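Local structure of sulfate adenylyltransferase (Allochromatium vinosum, 4DNX) at residues Q188-Q193 with T259-G264. The protein catalyses the transfer of an adenylyl group from ATP to sulfate, yielding adenosine 5'-phosphosulfate and diphosphate. Numbering follows the deposited sequence.
Sequences QERGWQ and TVMVTG
Arg190 reaches from the last turn of helix 180-190 to strand 260-266, outermost in this chain's parallel sheet, where its guanidinium meets the backbone carbonyl of Val260. Arg190 NH1 lies 3.1 Å from Val260 O, but the bond is weak and strongly bent (N-H...O 125°); a second weak one, from Arg190 NH2 to the same oxygen, is doubtful because the place of that nitrogen is uncertain. The stronger demands on this group come from its surroundings: Glu189 of the second subunit and Glu186 form salt bridges with it, and Asn258 accepts a bond from NH1. Shortened to an alanine here, the side chain would no longer reach the strand, which is likely to leave Glu189 of the second subunit without its charged mate and uncover the Met261 methylene. That methylene, Met261 CG, sits off-centre over one guanidinium face, 3.4 Å from Arg190 CZ. An outstretched arginine chain (chi3 -168°) carries the flat group across to the strand. Beyond it, the indole of Trp192 brings its six-membered ring against the backbone of Thr259, just before the strand, Trp192 CZ2 lying 3.5 Å from Thr259 C, while its NE1 is bonded to Asn258 O. Met261 SD approaches this ring obliquely, 3.7 Å from Trp192 CZ3, a Met-aromatic contact. The two side chains point opposite ways as they pass, and Met261 also packs on Ile183 and Ile187 of the same helix. Gly191, with positive phi, ends that helix in a Schellman motif and turns the chain so that the Trp192 side chain, like that of Arg190, faces the strand. The whole exemplifies helix-on-sheet packing in the parallel, Rossmann-like sheet of order 3-2-1-4-5 in ATP sulfurylase, here at the subunit interface.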
ATOM      1  N   GLN A 188       4.535 -14.391  -3.303  1.00 20.08           N
ATOM      2  CA  GLN A 188       4.683 -15.173  -4.515  1.00 24.94           C
ATOM      3  C   GLN A 188       5.908 -14.756  -5.246  1.00 25.36           C
ATOM      4  O   GLN A 188       6.759 -15.591  -5.648  1.00 27.52           O
ATOM      5  CB  GLN A 188       3.484 -14.926  -5.418  1.00 28.53           C
ATOM      6  CG  GLN A 188       2.487 -15.967  -5.286  1.00 35.68           C
ATOM      7  CD  GLN A 188       2.601 -16.971  -6.387  1.00 40.62           C
ATOM      8  OE1 GLN A 188       3.708 -17.282  -6.850  1.00 40.68           O
ATOM      9  NE2 GLN A 188       1.456 -17.487  -6.828  1.00 38.76           N
ATOM     10  N   GLU A 189       6.038 -13.460  -5.415  1.00 24.39           N
ATOM     11  CA  GLU A 189       7.089 -13.004  -6.260  0.70 26.07           C
ATOM     12  C   GLU A 189       8.449 -13.116  -5.579  1.00 25.73           C
ATOM     13  O   GLU A 189       9.437 -13.446  -6.255  1.00 26.46           O
ATOM     14  CB  GLU A 189       6.812 -11.597  -6.779  0.70 25.58           C
ATOM     15  CG  GLU A 189       7.619 -11.286  -8.046  0.70 22.63           C
ATOM     16  CD  GLU A 189       9.083 -11.095  -7.705  0.70 20.11           C
ATOM     17  OE1 GLU A 189       9.298 -10.587  -6.567  0.70 21.22           O
ATOM     18  OE2 GLU A 189       9.996 -11.475  -8.485  0.70 18.02           O
ATOM     19  N   ARG A 190       8.478 -12.914  -4.253  1.00 19.42           N
ATOM     20  CA  ARG A 190       9.744 -12.969  -3.493  1.00 19.05           C
ATOM     21  C   ARG A 190      10.286 -14.405  -3.470  1.00 17.98           C
ATOM     22  O   ARG A 190      11.437 -14.662  -3.061  1.00 17.49           O
ATOM     23  CB  ARG A 190       9.517 -12.439  -2.077  1.00 19.03           C
ATOM     24  CG  ARG A 190       9.418 -10.903  -1.937  1.00 23.89           C
ATOM     25  CD  ARG A 190       9.590 -10.693  -0.485  1.00 25.59           C
ATOM     26  NE  ARG A 190       9.293  -9.394   0.065  1.00 32.35           N
ATOM     27  CZ  ARG A 190       9.992  -8.891   1.058  1.00 26.22           C
ATOM     28  NH1 ARG A 190      11.075  -9.553   1.539  1.00 21.75           N
ATOM     29  NH2 ARG A 190       9.682  -7.701   1.513  1.00 30.76           N
ATOM     30  N   GLY A 191       9.466 -15.345  -3.911  1.00 17.45           N
ATOM     31  CA  GLY A 191       9.872 -16.766  -4.040  1.00 17.30           C
ATOM     32  C   GLY A 191       9.740 -17.649  -2.807  1.00 16.92           C
ATOM     33  O   GLY A 191      10.235 -18.792  -2.787  1.00 17.76           O
ATOM     34  N   TRP A 192       9.113 -17.116  -1.754  1.00 16.64           N
ATOM     35  CA  TRP A 192       8.992 -17.845  -0.485  1.00 16.51           C
ATOM     36  C   TRP A 192       8.004 -19.010  -0.608  1.00 17.44           C
ATOM     37  O   TRP A 192       6.871 -18.805  -1.120  1.00 17.64           O
ATOM     38  CB  TRP A 192       8.500 -16.902   0.613  1.00 15.44           C
ATOM     39  CG  TRP A 192       9.462 -15.803   0.971  1.00 14.61           C
ATOM     40  CD1 TRP A 192      10.760 -15.611   0.512  1.00 15.03           C
ATOM     41  CD2 TRP A 192       9.199 -14.758   1.897  1.00 14.15           C
ATOM     42  NE1 TRP A 192      11.295 -14.475   1.100  1.00 13.91           N
ATOM     43  CE2 TRP A 192      10.372 -13.951   1.973  1.00 13.72           C
ATOM     44  CE3 TRP A 192       8.069 -14.410   2.678  1.00 13.24           C
ATOM     45  CZ2 TRP A 192      10.450 -12.809   2.809  1.00 12.99           C
ATOM     46  CZ3 TRP A 192       8.159 -13.261   3.524  1.00 12.73           C
ATOM     47  CH2 TRP A 192       9.329 -12.497   3.577  1.00 13.02           C
ATOM     48  N   GLN A 193       8.431 -20.200  -0.143  1.00 17.68           N
ATOM     49  CA  GLN A 193       7.618 -21.436  -0.153  1.00 21.16           C
ATOM     50  C   GLN A 193       6.994 -21.770   1.205  1.00 19.00           C
ATOM     51  O   GLN A 193       5.894 -22.310   1.276  1.00 18.47           O
ATOM     52  CB  GLN A 193       8.483 -22.641  -0.542  1.00 26.37           C
ATOM     53  CG  GLN A 193       9.315 -22.481  -1.790  1.00 36.94           C
ATOM     54  CD  GLN A 193       8.507 -22.708  -3.031  1.00 40.60           C
ATOM     55  OE1 GLN A 193       7.357 -22.270  -3.135  1.00 44.42           O
ATOM     56  NE2 GLN A 193       9.101 -23.390  -3.993  1.00 46.14           N
ATOM     57  N   THR A 259      14.159 -11.886   3.821  1.00 12.95           N
ATOM     58  CA  THR A 259      13.535 -12.778   4.809  1.00 13.27           C
ATOM     59  C   THR A 259      12.420 -12.126   5.597  1.00 12.92           C
ATOM     60  O   THR A 259      11.739 -12.825   6.320  1.00 12.71           O
ATOM     61  CB  THR A 259      14.584 -13.374   5.800  1.00 14.14           C
ATOM     62  OG1 THR A 259      15.212 -12.298   6.507  1.00 15.42           O
ATOM     63  CG2 THR A 259      15.605 -14.159   5.056  1.00 14.95           C
ATOM     64  N   VAL A 260      12.216 -10.812   5.457  1.00 12.32           N
ATOM     65  CA  VAL A 260      11.177 -10.137   6.276  1.00 12.95           C
ATOM     66  C   VAL A 260      10.249  -9.295   5.400  1.00 13.39           C
ATOM     67  O   VAL A 260      10.742  -8.629   4.484  1.00 16.24           O
ATOM     68  CB  VAL A 260      11.808  -9.214   7.341  1.00 12.71           C
ATOM     69  CG1 VAL A 260      10.699  -8.505   8.184  1.00 13.29           C
ATOM     70  CG2 VAL A 260      12.764  -9.998   8.232  1.00 14.08           C
ATOM     71  N   MET A 261       8.926  -9.368   5.663  1.00 12.72           N
ATOM     72  CA  MET A 261       7.951  -8.459   5.104  0.70 13.62           C
ATOM     73  C   MET A 261       7.243  -7.749   6.247  1.00 13.04           C
ATOM     74  O   MET A 261       6.639  -8.410   7.064  1.00 16.19           O
ATOM     75  CB  MET A 261       6.899  -9.249   4.329  0.70 15.54           C
ATOM     76  CG  MET A 261       7.239  -9.522   2.924  0.70 20.42           C
ATOM     77  SD  MET A 261       5.973 -10.615   2.207  0.70 22.22           S
ATOM     78  CE  MET A 261       4.505  -9.616   2.453  0.70 18.43           C
ATOM     79  N   VAL A 262       7.334  -6.418   6.289  1.00 12.59           N
ATOM     80  CA  VAL A 262       6.670  -5.601   7.336  1.00 13.69           C
ATOM     81  C   VAL A 262       5.349  -5.046   6.785  1.00 13.91           C
ATOM     82  O   VAL A 262       5.322  -4.339   5.742  1.00 15.72           O
ATOM     83  CB  VAL A 262       7.582  -4.473   7.842  1.00 16.66           C
ATOM     84  CG1 VAL A 262       6.886  -3.632   8.929  1.00 16.36           C
ATOM     85  CG2 VAL A 262       8.889  -5.071   8.448  1.00 16.63           C
ATOM     86  N   THR A 263       4.260  -5.394   7.462  1.00 12.09           N
ATOM     87  CA  THR A 263       2.919  -5.151   6.882  1.00 12.64           C
ATOM     88  C   THR A 263       1.981  -4.889   8.022  1.00 13.38           C
ATOM     89  O   THR A 263       2.340  -5.044   9.201  1.00 13.88           O
ATOM     90  CB  THR A 263       2.353  -6.403   6.167  1.00 13.30           C
ATOM     91  OG1 THR A 263       2.062  -7.421   7.131  1.00 14.15           O
ATOM     92  CG2 THR A 263       3.321  -6.934   5.075  1.00 15.94           C
ATOM     93  N   GLY A 264       0.751  -4.557   7.673  1.00 12.15           N
ATOM     94  CA  GLY A 264      -0.267  -4.297   8.701  1.00 11.69           C
ATOM     95  C   GLY A 264      -1.685  -4.486   8.211  1.00 12.35           C
ATOM     96  O   GLY A 264      -1.958  -4.504   6.984  1.00 13.45           O
TER